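Side-chain contacts in VC0179-like protein (Escherichia coli, PDB 4XJ6), which probably joins nucleotides into a cyclic dinucleotide as a bacterial homolog of cyclic GMP-AMP synthase, binding a GTP analogue beside magnesium ions: residues N7-N12 with C279-A284; N12-I17 with A400-S405; G272-S277 with E311-S316; E384-I389 with K395-A400. All coordinates share one frame; numbering follows the deposited sequence.

Overall arrangement
Contacts 1, 2 and 4 lie close together at one end of the chain, with centres 9 to 12 Å apart, where the N-terminal residues meet the C-terminal ones; the centre of contact 3 lies about 12 Å from that of contact 1 and about 23 Å from that of contact 4. Contacts 1 and 2 are buried, contact 4 is partly buried and contact 3 is at the surface. Helix 274-289 serves contacts 1 and 3, while contacts 2 and 4 share A400. Chemistry follows place: an aromatic stack in contact 1, leucine methyls against backbone oxygens in contacts 2 and 4, and in contact 3 a histidine pair joined by a hydrogen bond.

Contact 1 of 4, residues N7-N12 with C279-A284; sequences NYYSHN and CRFMKA. With GH3 (3'-deoxy-guanosine-5'-triphosphate), chain D.
An offset aromatic stack between Y9 and F281 joins the short N-terminal helix 6-10 to helix 274-289, which is part of the C-terminal domain of the cyclic GMP-AMP synthase family. The ring centroids are 5.0 Å apart and the planes are inclined by 28°. Y9 CD1 lies over one face of F281, displaced toward its rim, and is 3.6 Å from F281 CE2. Y9 CB meets the same part of the phenylalanine ring, 3.8 Å from CE2 of F281. Beyond it, F281 CZ packs 3.5 Å from the backbone O of Y9. That oxygen accepts a backbone hydrogen bond from I17, so its polarity is satisfied within an otherwise apolar junction. Flat, apolar F281 suits a place between two elements, and Y9 offers a similar flat surface from the other side. Two residues further along helix 274-289, K283 turns to the ligand: its chain bends at chi3 (64°), and NZ donates to O3G and O3B of 3'-deoxy-guanosine-5'-triphosphate, at 3.1 Å from O3G. A lysine fits here because its positive charge meets the triphosphate. Around the stack, L16 and L20 of helix 16-20 pack on F281, I389 of helix 382-393 touches Y9, and helix 297-310 lies against C279 and M282.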
loop_
_atom_site.group_PDB
_atom_site.type_symbol
_atom_site.label_atom_id
_atom_site.label_comp_id
_atom_site.label_asym_id
_atom_site.label_seq_id
_atom_site.Cartn_x
_atom_site.Cartn_y
_atom_site.Cartn_z
ATOM N N ASN A 7 16.218 -22.757 8.645
ATOM C CA ASN A 7 15.802 -22.361 9.987
ATOM C C ASN A 7 16.041 -20.876 10.243
ATOM O O ASN A 7 15.306 -20.250 11.006
ATOM C CB ASN A 7 16.518 -23.205 11.045
ATOM C CG ASN A 7 15.761 -24.478 11.381
ATOM O OD1 ASN A 7 14.867 -24.478 12.227
ATOM N ND2 ASN A 7 16.115 -25.569 10.714
ATOM N N TYR A 8 17.072 -20.321 9.611
ATOM C CA TYR A 8 17.303 -18.882 9.641
ATOM C C TYR A 8 16.060 -18.171 9.128
ATOM O O TYR A 8 15.621 -17.170 9.691
ATOM C CB TYR A 8 18.528 -18.513 8.798
ATOM C CG TYR A 8 18.669 -17.032 8.494
ATOM C CD1 TYR A 8 19.413 -16.200 9.320
ATOM C CD2 TYR A 8 18.067 -16.471 7.373
ATOM C CE1 TYR A 8 19.547 -14.850 9.044
ATOM C CE2 TYR A 8 18.193 -15.122 7.091
ATOM C CZ TYR A 8 18.936 -14.316 7.931
ATOM O OH TYR A 8 19.071 -12.974 7.658
ATOM N N TYR A 9 15.489 -18.718 8.061
ATOM C CA TYR A 9 14.336 -18.118 7.402
ATOM C C TYR A 9 13.018 -18.331 8.150
ATOM O O TYR A 9 12.235 -17.392 8.316
ATOM C CB TYR A 9 14.194 -18.671 5.977
ATOM C CG TYR A 9 15.183 -18.106 4.977
ATOM C CD1 TYR A 9 15.226 -16.743 4.706
ATOM C CD2 TYR A 9 16.047 -18.939 4.278
ATOM C CE1 TYR A 9 16.116 -16.225 3.788
ATOM C CE2 TYR A 9 16.945 -18.429 3.355
ATOM C CZ TYR A 9 16.973 -17.071 3.114
ATOM O OH TYR A 9 17.856 -16.547 2.199
ATOM N N SER A 10 12.774 -19.557 8.601
ATOM C CA SER A 10 11.422 -19.963 8.978
ATOM C C SER A 10 11.216 -20.435 10.418
ATOM O O SER A 10 10.103 -20.818 10.775
ATOM C CB SER A 10 10.958 -21.075 8.040
ATOM O OG SER A 10 11.771 -22.222 8.203
ATOM N N HIS A 11 12.261 -20.423 11.240
ATOM C CA HIS A 11 12.116 -20.905 12.613
ATOM C C HIS A 11 11.185 -19.995 13.408
ATOM O O HIS A 11 11.237 -18.774 13.271
ATOM C CB HIS A 11 13.475 -20.999 13.308
ATOM C CG HIS A 11 13.465 -21.851 14.540
ATOM N ND1 HIS A 11 13.590 -21.328 15.808
ATOM C CD2 HIS A 11 13.338 -23.190 14.696
ATOM C CE1 HIS A 11 13.543 -22.308 16.694
ATOM N NE2 HIS A 11 13.391 -23.448 16.045
ATOM N N ASN A 12 10.325 -20.591 14.227
ATOM C CA ASN A 12 9.379 -19.813 15.016
ATOM C C ASN A 12 10.075 -18.909 16.029
ATOM O O ASN A 12 11.143 -19.240 16.543
ATOM C CB ASN A 12 8.388 -20.743 15.723
ATOM C CG ASN A 12 9.069 -21.900 16.432
ATOM O OD1 ASN A 12 10.286 -21.905 16.618
ATOM N ND2 ASN A 12 8.281 -22.890 16.834
ATOM N N CYS A 279 8.167 -13.567 -0.684
ATOM C CA CYS A 279 7.784 -12.189 -0.982
ATOM C C CYS A 279 8.072 -11.303 0.222
ATOM O O CYS A 279 8.533 -10.173 0.074
ATOM C CB CYS A 279 6.307 -12.097 -1.373
ATOM S SG CYS A 279 5.946 -12.601 -3.074
ATOM N N ARG A 280 7.797 -11.830 1.412
ATOM C CA ARG A 280 8.129 -11.148 2.659
ATOM C C ARG A 280 9.629 -10.903 2.754
ATOM O O ARG A 280 10.072 -9.811 3.115
ATOM C CB ARG A 280 7.671 -11.964 3.869
ATOM C CG ARG A 280 6.192 -11.858 4.202
ATOM C CD ARG A 280 5.880 -12.654 5.461
ATOM N NE ARG A 280 4.497 -12.489 5.893
ATOM C CZ ARG A 280 4.060 -11.461 6.611
ATOM N NH1 ARG A 280 4.899 -10.499 6.973
ATOM N NH2 ARG A 280 2.784 -11.390 6.964
ATOM N N PHE A 281 10.404 -11.932 2.427
ATOM C CA PHE A 281 11.861 -11.872 2.515
ATOM C C PHE A 281 12.451 -10.857 1.538
ATOM O O PHE A 281 13.386 -10.130 1.872
ATOM C CB PHE A 281 12.458 -13.259 2.261
ATOM C CG PHE A 281 12.055 -14.288 3.282
ATOM C CD1 PHE A 281 11.608 -13.904 4.534
ATOM C CD2 PHE A 281 12.123 -15.642 2.989
ATOM C CE1 PHE A 281 11.239 -14.847 5.473
ATOM C CE2 PHE A 281 11.752 -16.590 3.925
ATOM C CZ PHE A 281 11.309 -16.189 5.172
ATOM N N MET A 282 11.898 -10.809 0.329
ATOM C CA MET A 282 12.364 -9.869 -0.686
ATOM C C MET A 282 12.031 -8.436 -0.288
ATOM O O MET A 282 12.816 -7.515 -0.529
ATOM C CB MET A 282 11.755 -10.195 -2.049
ATOM C CG MET A 282 12.358 -11.424 -2.720
ATOM S SD MET A 282 14.164 -11.411 -2.731
ATOM C CE MET A 282 14.507 -9.834 -3.508
ATOM N N LYS A 283 10.865 -8.253 0.324
ATOM C CA LYS A 283 10.461 -6.940 0.808
ATOM C C LYS A 283 11.336 -6.519 1.981
ATOM O O LYS A 283 11.652 -5.340 2.138
ATOM C CB LYS A 283 8.989 -6.944 1.214
ATOM C CG LYS A 283 8.029 -7.075 0.042
ATOM C CD LYS A 283 6.607 -7.349 0.505
ATOM C CE LYS A 283 6.039 -6.187 1.306
ATOM N NZ LYS A 283 4.612 -6.421 1.673
ATOM N N ALA A 284 11.721 -7.493 2.802
ATOM C CA ALA A 284 12.647 -7.253 3.902
ATOM C C ALA A 284 14.005 -6.830 3.356
ATOM O O ALA A 284 14.640 -5.921 3.884
ATOM C CB ALA A 284 12.780 -8.491 4.770
HETATM P PG GH3 D . 3.737 -2.987 1.532
HETATM O O1G GH3 D . 5.157 -2.620 1.177
HETATM O O2G GH3 D . 2.883 -1.750 1.664
HETATM O O3G GH3 D . 3.724 -3.723 2.848
HETATM O O3B GH3 D . 3.175 -3.940 0.361
HETATM P PB GH3 D . 1.798 -3.635 -0.424
HETATM O O1B GH3 D . 1.264 -4.919 -1.009
HETATM O O2B GH3 D . 0.746 -3.048 0.483
HETATM O O3A GH3 D . 2.216 -2.634 -1.618
HETATM P PA GH3 D . 1.731 -1.102 -1.692
HETATM O O1A GH3 D . 2.767 -0.295 -2.441
HETATM O O2A GH3 D . 1.481 -0.521 -0.323
HETATM O "O5'" GH3 D . 0.351 -1.113 -2.520
HETATM C "C5'" GH3 D . -0.865 -1.485 -1.913
HETATM C "C4'" GH3 D . -1.892 -1.791 -2.994
HETATM O "O4'" GH3 D . -1.932 -0.723 -3.917
HETATM C "C3'" GH3 D . -1.576 -3.042 -3.794
HETATM C "C2'" GH3 D . -2.104 -2.712 -5.173
HETATM O "O2'" GH3 D . -3.412 -3.216 -5.318
HETATM C "C1'" GH3 D . -2.134 -1.194 -5.234
HETATM N N9 GH3 D . -1.010 -0.732 -6.059
HETATM C C8 GH3 D . 0.148 -0.178 -5.580
HETATM N N7 GH3 D . 0.950 0.131 -6.627
HETATM C C5 GH3 D . 0.306 -0.212 -7.770
HETATM C C6 GH3 D . 0.660 -0.114 -9.109
HETATM O O6 GH3 D . 1.747 0.364 -9.424
HETATM N N1 GH3 D . -0.213 -0.554 -10.080
HETATM C C2 GH3 D . -1.432 -1.088 -9.723
HETATM N N2 GH3 D . -2.272 -1.511 -10.668
HETATM N N3 GH3 D . -1.778 -1.183 -8.391
HETATM C C4 GH3 D . -0.927 -0.755 -7.428
#

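Contact 2 of 4, residues N12-I17 with A400-S405; sequences NMDGLI and ALLITS
With chi1 of -64°, L402 holds its CG opposite its own carbonyl carbon, and chi2 of 176° extends CD1 toward D14, with CD2 alongside. On the other side, chi1 of 49° sets the D14 carboxylate between its backbone N and carbonyl carbon, which puts it beside the leucine methyls. CD2 of L402 lies 3.8 Å from OD1 of D14 and about equally far from OD2. The backbone O of D14 meets the other methyl, 3.5 Å from L402 CD1. The two side chains meet at a slant, through van der Waals contact alone. This is the turn between helices 6-10 and 16-20, packed against the short 3-10 segment 400-402 that leads into strand 404-405, where T404 pairs with D4 of the N-terminal strand 3-4. G15, the N-cap residue of helix 16-20, has its CA 4.1 Å from L402 CD1. Leucine suits its buried place, since H11 and V397 also pack on it. Aspartate suits a turn that is partly exposed, and its CG, OD1 and OD2 all pack on the leucine methyls; N399 touches D14 as well.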
loop_
_atom_site.group_PDB
_atom_site.type_symbol
_atom_site.label_atom_id
_atom_site.label_comp_id
_atom_site.label_asym_id
_atom_site.label_seq_id
_atom_site.Cartn_x
_atom_site.Cartn_y
_atom_site.Cartn_z
ATOM N N ASN A 12 10.325 -20.591 14.227
ATOM C CA ASN A 12 9.379 -19.813 15.016
ATOM C C ASN A 12 10.075 -18.909 16.029
ATOM O O ASN A 12 11.143 -19.240 16.543
ATOM C CB ASN A 12 8.388 -20.743 15.723
ATOM C CG ASN A 12 9.069 -21.900 16.432
ATOM O OD1 ASN A 12 10.286 -21.905 16.618
ATOM N ND2 ASN A 12 8.281 -22.890 16.834
ATOM N N MET A 13 9.465 -17.752 16.276
ATOM C CA MET A 13 9.924 -16.777 17.271
ATOM C C MET A 13 11.283 -16.131 16.970
ATOM O O MET A 13 11.434 -14.921 17.138
ATOM C CB MET A 13 9.953 -17.417 18.663
ATOM C CG MET A 13 8.575 -17.777 19.197
ATOM S SD MET A 13 7.437 -16.374 19.194
ATOM C CE MET A 13 8.215 -15.287 20.386
ATOM N N ASP A 14 12.267 -16.909 16.527
ATOM C CA ASP A 14 13.601 -16.349 16.306
ATOM C C ASP A 14 14.045 -16.323 14.842
ATOM O O ASP A 14 15.071 -15.726 14.516
ATOM C CB ASP A 14 14.635 -17.110 17.138
ATOM C CG ASP A 14 14.524 -18.612 16.980
ATOM O OD1 ASP A 14 13.875 -19.069 16.017
ATOM O OD2 ASP A 14 15.095 -19.339 17.821
ATOM N N GLY A 15 13.280 -16.965 13.964
ATOM C CA GLY A 15 13.589 -16.955 12.544
ATOM C C GLY A 15 13.171 -15.661 11.867
ATOM O O GLY A 15 12.563 -14.794 12.494
ATOM N N LEU A 16 13.488 -15.533 10.581
ATOM C CA LEU A 16 13.232 -14.297 9.845
ATOM C C LEU A 16 11.742 -13.999 9.682
ATOM O O LEU A 16 11.319 -12.848 9.792
ATOM C CB LEU A 16 13.906 -14.352 8.472
ATOM C CG LEU A 16 13.821 -13.076 7.632
ATOM C CD1 LEU A 16 14.352 -11.884 8.419
ATOM C CD2 LEU A 16 14.573 -13.246 6.314
ATOM N N ILE A 17 10.950 -15.037 9.426
ATOM C CA ILE A 17 9.508 -14.874 9.279
ATOM C C ILE A 17 8.894 -14.360 10.582
ATOM O O ILE A 17 7.934 -13.589 10.571
ATOM C CB ILE A 17 8.829 -16.198 8.855
ATOM C CG1 ILE A 17 7.327 -15.986 8.646
ATOM C CG2 ILE A 17 9.106 -17.307 9.866
ATOM C CD1 ILE A 17 6.589 -17.235 8.233
ATOM N N ALA A 400 22.681 -17.263 15.563
ATOM C CA ALA A 400 23.528 -17.981 14.616
ATOM C C ALA A 400 23.305 -19.488 14.692
ATOM O O ALA A 400 23.573 -20.209 13.733
ATOM C CB ALA A 400 24.994 -17.648 14.861
ATOM N N LEU A 401 22.796 -19.957 15.829
ATOM C CA LEU A 401 22.564 -21.386 16.037
ATOM C C LEU A 401 21.456 -21.940 15.146
ATOM O O LEU A 401 21.259 -23.153 15.072
ATOM C CB LEU A 401 22.227 -21.664 17.503
ATOM C CG LEU A 401 23.349 -21.419 18.512
ATOM C CD1 LEU A 401 22.939 -21.890 19.901
ATOM C CD2 LEU A 401 24.639 -22.097 18.066
ATOM N N LEU A 402 20.731 -21.051 14.478
ATOM C CA LEU A 402 19.700 -21.457 13.533
ATOM C C LEU A 402 20.334 -21.966 12.242
ATOM O O LEU A 402 19.744 -22.775 11.524
ATOM C CB LEU A 402 18.758 -20.296 13.230
ATOM C CG LEU A 402 17.926 -19.760 14.392
ATOM C CD1 LEU A 402 17.126 -18.544 13.952
ATOM C CD2 LEU A 402 17.005 -20.846 14.932
ATOM N N ILE A 403 21.537 -21.478 11.952
ATOM C CA ILE A 403 22.272 -21.881 10.762
ATOM C C ILE A 403 22.842 -23.280 10.937
ATOM O O ILE A 403 23.593 -23.537 11.872
ATOM C CB ILE A 403 23.407 -20.894 10.454
ATOM C CG1 ILE A 403 22.842 -19.486 10.246
ATOM C CG2 ILE A 403 24.189 -21.338 9.231
ATOM C CD1 ILE A 403 23.902 -18.432 10.064
ATOM N N THR A 404 22.476 -24.186 10.040
ATOM C CA THR A 404 22.920 -25.571 10.150
ATOM C C THR A 404 23.665 -26.024 8.900
ATOM O O THR A 404 23.368 -25.574 7.793
ATOM C CB THR A 404 21.736 -26.522 10.399
ATOM O OG1 THR A 404 20.777 -26.372 9.345
ATOM C CG2 THR A 404 21.074 -26.198 11.730
ATOM N N SER A 405 24.633 -26.916 9.087
ATOM C CA SER A 405 25.416 -27.445 7.977
ATOM C C SER A 405 24.536 -28.255 7.035
ATOM O O SER A 405 23.711 -29.055 7.475
ATOM C CB SER A 405 26.574 -28.303 8.497
ATOM O OG SER A 405 27.413 -28.735 7.437
#

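Contact 3 of 4, residues G272-S277 with E311-S316; sequences GGHLRS and ESHNGS
A histidine-to-histidine hydrogen bond at the surface ties helix 274-289, near its N-terminal end, to the loop between helices 297-310 and 318-335, all within the C-terminal domain of the cyclic GMP-AMP synthase family. H274 NE2 and H313 NE2 are 3.0 Å apart, with an angle of 150° at the hydrogen. The two side chains come from opposite directions and meet rim to rim: each nitrogen lies near the plane of the other ring, and the planes are turned 72° apart. G315 suits its place because, without a side chain, its CA can lie directly on the H274 ring, 3.4 Å from the centroid, in a CH-pi contact almost along the ring normal. H313 reaches its partner with chi1 of 59°, which places its ring between its backbone N and carbonyl carbon. The ring is fixed from its other nitrogen: ND1 donates to the backbone O of E311 at 2.9 Å, nearly straight and in the ring plane. L308, T321 and L324 of the flanking helices also touch H313. Because ND1 of H313 carries a proton, NE2 of a neutral H313 is probably the acceptor from H274; protonating both rings fully would probably cost this bond.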
loop_
_atom_site.group_PDB
_atom_site.type_symbol
_atom_site.label_atom_id
_atom_site.label_comp_id
_atom_site.label_asym_id
_atom_site.label_seq_id
_atom_site.Cartn_x
_atom_site.Cartn_y
_atom_site.Cartn_z
ATOM N N GLY A 272 2.231 -22.053 -4.184
ATOM C CA GLY A 272 2.366 -22.635 -2.862
ATOM C C GLY A 272 2.476 -21.571 -1.790
ATOM O O GLY A 272 2.743 -20.405 -2.081
ATOM N N GLY A 273 2.280 -21.979 -0.541
ATOM C CA GLY A 273 2.294 -21.052 0.575
ATOM C C GLY A 273 3.620 -20.342 0.778
ATOM O O GLY A 273 3.671 -19.287 1.409
ATOM N N HIS A 274 4.692 -20.913 0.236
ATOM C CA HIS A 274 6.029 -20.347 0.397
ATOM C C HIS A 274 6.193 -19.043 -0.382
ATOM O O HIS A 274 7.184 -18.332 -0.212
ATOM C CB HIS A 274 7.098 -21.352 -0.043
ATOM C CG HIS A 274 6.971 -21.783 -1.472
ATOM N ND1 HIS A 274 6.138 -22.808 -1.868
ATOM C CD2 HIS A 274 7.572 -21.332 -2.599
ATOM C CE1 HIS A 274 6.230 -22.967 -3.177
ATOM N NE2 HIS A 274 7.093 -22.084 -3.644
ATOM N N LEU A 275 5.220 -18.737 -1.236
ATOM C CA LEU A 275 5.242 -17.509 -2.022
ATOM C C LEU A 275 5.172 -16.276 -1.129
ATOM O O LEU A 275 5.861 -15.285 -1.370
ATOM C CB LEU A 275 4.089 -17.485 -3.022
ATOM C CG LEU A 275 3.981 -16.197 -3.839
ATOM C CD1 LEU A 275 5.233 -16.007 -4.679
ATOM C CD2 LEU A 275 2.739 -16.207 -4.712
ATOM N N ARG A 276 4.327 -16.332 -0.105
ATOM C CA ARG A 276 4.222 -15.230 0.842
ATOM C C ARG A 276 5.527 -15.056 1.604
ATOM O O ARG A 276 5.957 -13.932 1.862
ATOM C CB ARG A 276 3.066 -15.457 1.817
ATOM C CG ARG A 276 1.707 -15.067 1.260
ATOM C CD ARG A 276 0.629 -15.110 2.332
ATOM N NE ARG A 276 -0.692 -14.805 1.789
ATOM C CZ ARG A 276 -1.542 -15.721 1.339
ATOM N NH1 ARG A 276 -1.211 -17.005 1.369
ATOM N NH2 ARG A 276 -2.723 -15.357 0.859
ATOM N N SER A 277 6.154 -16.176 1.953
ATOM C CA SER A 277 7.419 -16.152 2.675
ATOM C C SER A 277 8.513 -15.476 1.852
ATOM O O SER A 277 9.172 -14.555 2.328
ATOM C CB SER A 277 7.852 -17.572 3.059
ATOM O OG SER A 277 6.903 -18.204 3.907
ATOM N N GLU A 311 10.149 -21.421 -13.267
ATOM C CA GLU A 311 11.259 -22.280 -12.872
ATOM C C GLU A 311 10.848 -23.316 -11.833
ATOM O O GLU A 311 10.172 -22.993 -10.854
ATOM C CB GLU A 311 12.410 -21.432 -12.327
ATOM C CG GLU A 311 12.716 -20.186 -13.150
ATOM C CD GLU A 311 13.401 -20.495 -14.470
ATOM O OE1 GLU A 311 13.741 -21.671 -14.714
ATOM O OE2 GLU A 311 13.607 -19.555 -15.267
ATOM N N SER A 312 11.264 -24.559 -12.049
ATOM C CA SER A 312 11.017 -25.627 -11.089
ATOM C C SER A 312 11.828 -25.396 -9.815
ATOM O O SER A 312 13.004 -25.041 -9.877
ATOM C CB SER A 312 11.364 -26.988 -11.695
ATOM O OG SER A 312 12.765 -27.122 -11.878
ATOM N N HIS A 313 11.199 -25.595 -8.661
ATOM C CA HIS A 313 11.878 -25.389 -7.388
ATOM C C HIS A 313 11.255 -26.225 -6.279
ATOM O O HIS A 313 10.226 -26.871 -6.475
ATOM C CB HIS A 313 11.850 -23.907 -7.005
ATOM C CG HIS A 313 10.470 -23.343 -6.876
ATOM N ND1 HIS A 313 9.715 -22.969 -7.967
ATOM C CD2 HIS A 313 9.707 -23.091 -5.786
ATOM C CE1 HIS A 313 8.547 -22.510 -7.555
ATOM N NE2 HIS A 313 8.517 -22.574 -6.235
ATOM N N ASN A 314 11.898 -26.213 -5.118
ATOM C CA ASN A 314 11.356 -26.850 -3.927
ATOM C C ASN A 314 10.930 -25.784 -2.928
ATOM O O ASN A 314 11.769 -25.149 -2.288
ATOM C CB ASN A 314 12.384 -27.797 -3.301
ATOM C CG ASN A 314 11.782 -28.701 -2.240
ATOM O OD1 ASN A 314 10.786 -28.361 -1.602
ATOM N ND2 ASN A 314 12.390 -29.864 -2.049
ATOM N N GLY A 315 9.620 -25.589 -2.808
ATOM C CA GLY A 315 9.066 -24.599 -1.905
ATOM C C GLY A 315 9.519 -24.786 -0.471
ATOM O O GLY A 315 9.752 -23.814 0.250
ATOM N N SER A 316 9.652 -26.043 -0.060
ATOM C CA SER A 316 10.088 -26.361 1.292
ATOM C C SER A 316 11.528 -25.914 1.520
ATOM O O SER A 316 11.921 -25.607 2.643
ATOM C CB SER A 316 9.951 -27.861 1.560
ATOM O OG SER A 316 8.591 -28.265 1.547
#

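Contact 4 of 4, residues E384-I389 with K395-A400; sequences EALRKI and KRVTNA
L386 points from helix 382-393 into the hook of chain that follows it, residues 395-400, a helix-to-loop packing inside the C-terminal domain of the cyclic GMP-AMP synthase family. Chi1 of 172° swings CG away from the backbone N, and the two methyls then spread over different parts of the hook. CD1 faces V397, 3.4 Å from its backbone O and 4.3 Å from its CG1; the same V397 oxygen accepts a hydrogen bond from N390 ND2, which satisfies it beside the apolar methyl. CD2 turns to the next bend of the chain. A branched leucine suits this place because its two methyls can meet successive residues of the curve, while V397 adds a compact apolar wall. Y8 of helix 6-10 packs on the same CD1 methyl and on V397. Where the hook ends, the small methyl of A400 meets CD2: CD2 of L386 is 3.9 Å from A400 CB and 3.4 Å from the backbone O of T398.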
loop_
_atom_site.group_PDB
_atom_site.type_symbol
_atom_site.label_atom_id
_atom_site.label_comp_id
_atom_site.label_asym_id
_atom_site.label_seq_id
_atom_site.Cartn_x
_atom_site.Cartn_y
_atom_site.Cartn_z
ATOM N N GLU A 384 29.875 -16.029 11.037
ATOM C CA GLU A 384 30.241 -15.297 9.835
ATOM C C GLU A 384 29.132 -15.397 8.797
ATOM O O GLU A 384 28.866 -14.444 8.061
ATOM C CB GLU A 384 31.555 -15.828 9.264
ATOM C CG GLU A 384 31.961 -15.185 7.956
ATOM C CD GLU A 384 33.173 -15.841 7.330
ATOM O OE1 GLU A 384 33.936 -16.515 8.055
ATOM O OE2 GLU A 384 33.357 -15.682 6.105
ATOM N N ALA A 385 28.485 -16.557 8.748
ATOM C CA ALA A 385 27.382 -16.787 7.825
ATOM C C ALA A 385 26.207 -15.875 8.152
ATOM O O ALA A 385 25.571 -15.319 7.258
ATOM C CB ALA A 385 26.953 -18.248 7.867
ATOM N N LEU A 386 25.933 -15.724 9.444
ATOM C CA LEU A 386 24.820 -14.900 9.903
ATOM C C LEU A 386 25.035 -13.434 9.559
ATOM O O LEU A 386 24.157 -12.792 8.985
ATOM C CB LEU A 386 24.620 -15.055 11.410
ATOM C CG LEU A 386 23.601 -14.104 12.037
ATOM C CD1 LEU A 386 22.208 -14.351 11.469
ATOM C CD2 LEU A 386 23.601 -14.237 13.551
ATOM N N ARG A 387 26.207 -12.912 9.913
ATOM C CA ARG A 387 26.562 -11.529 9.610
ATOM C C ARG A 387 26.529 -11.242 8.112
ATOM O O ARG A 387 26.243 -10.120 7.691
ATOM C CB ARG A 387 27.952 -11.196 10.154
ATOM C CG ARG A 387 28.044 -11.099 11.667
ATOM C CD ARG A 387 29.344 -10.423 12.075
ATOM N NE ARG A 387 30.491 -11.019 11.397
ATOM C CZ ARG A 387 31.234 -11.996 11.906
ATOM N NH1 ARG A 387 30.953 -12.486 13.107
ATOM N NH2 ARG A 387 32.258 -12.482 11.218
ATOM N N LYS A 388 26.825 -12.259 7.310
ATOM C CA LYS A 388 26.894 -12.081 5.867
ATOM C C LYS A 388 25.502 -12.006 5.248
ATOM O O LYS A 388 25.206 -11.094 4.480
ATOM C CB LYS A 388 27.691 -13.213 5.226
ATOM C CG LYS A 388 28.227 -12.859 3.854
ATOM C CD LYS A 388 29.145 -11.655 3.953
ATOM C CE LYS A 388 29.355 -10.996 2.603
ATOM N NZ LYS A 388 30.350 -9.888 2.663
ATOM N N ILE A 389 24.647 -12.968 5.586
ATOM C CA ILE A 389 23.291 -13.007 5.041
ATOM C C ILE A 389 22.450 -11.863 5.609
ATOM O O ILE A 389 21.454 -11.454 5.011
ATOM C CB ILE A 389 22.607 -14.360 5.329
ATOM C CG1 ILE A 389 21.322 -14.504 4.510
ATOM C CG2 ILE A 389 22.332 -14.512 6.816
ATOM C CD1 ILE A 389 20.751 -15.900 4.500
ATOM N N LYS A 395 20.094 -6.802 10.096
ATOM C CA LYS A 395 20.265 -7.500 11.362
ATOM C C LYS A 395 18.924 -7.636 12.075
ATOM O O LYS A 395 18.514 -6.751 12.823
ATOM C CB LYS A 395 21.273 -6.769 12.254
ATOM C CG LYS A 395 21.506 -7.431 13.606
ATOM C CD LYS A 395 22.364 -6.559 14.506
ATOM C CE LYS A 395 22.349 -7.065 15.940
ATOM N NZ LYS A 395 23.088 -6.158 16.860
ATOM N N ARG A 396 18.240 -8.744 11.819
ATOM C CA ARG A 396 16.959 -9.025 12.453
ATOM C C ARG A 396 17.047 -10.350 13.192
ATOM O O ARG A 396 16.762 -10.437 14.386
ATOM C CB ARG A 396 15.833 -9.067 11.419
ATOM C CG ARG A 396 15.752 -7.854 10.512
ATOM C CD ARG A 396 14.309 -7.430 10.321
ATOM N NE ARG A 396 14.095 -6.788 9.029
ATOM C CZ ARG A 396 12.970 -6.182 8.672
ATOM N NH1 ARG A 396 11.950 -6.126 9.515
ATOM N NH2 ARG A 396 12.868 -5.627 7.474
ATOM N N VAL A 397 17.435 -11.388 12.461
ATOM C CA VAL A 397 17.771 -12.665 13.070
ATOM C C VAL A 397 19.163 -12.555 13.666
ATOM O O VAL A 397 20.102 -12.140 12.989
ATOM C CB VAL A 397 17.725 -13.822 12.056
ATOM C CG1 VAL A 397 18.191 -15.130 12.699
ATOM C CG2 VAL A 397 16.328 -13.959 11.491
ATOM N N THR A 398 19.296 -12.921 14.935
ATOM C CA THR A 398 20.557 -12.752 15.640
ATOM C C THR A 398 21.082 -14.085 16.157
ATOM O O THR A 398 22.212 -14.175 16.642
ATOM C CB THR A 398 20.405 -11.772 16.813
ATOM O OG1 THR A 398 19.332 -12.203 17.658
ATOM C CG2 THR A 398 20.105 -10.371 16.301
ATOM N N ASN A 399 20.254 -15.116 16.042
ATOM C CA ASN A 399 20.609 -16.444 16.520
ATOM C C ASN A 399 21.355 -17.256 15.461
ATOM O O ASN A 399 20.744 -17.871 14.584
ATOM C CB ASN A 399 19.352 -17.187 16.974
ATOM C CG ASN A 399 19.669 -18.471 17.719
ATOM O OD1 ASN A 399 20.832 -18.788 17.967
ATOM N ND2 ASN A 399 18.630 -19.212 18.090
ATOM N N ALA A 400 22.681 -17.263 15.563
ATOM C CA ALA A 400 23.528 -17.981 14.616
ATOM C C ALA A 400 23.305 -19.488 14.692
ATOM O O ALA A 400 23.573 -20.209 13.733
ATOM C CB ALA A 400 24.994 -17.648 14.861
#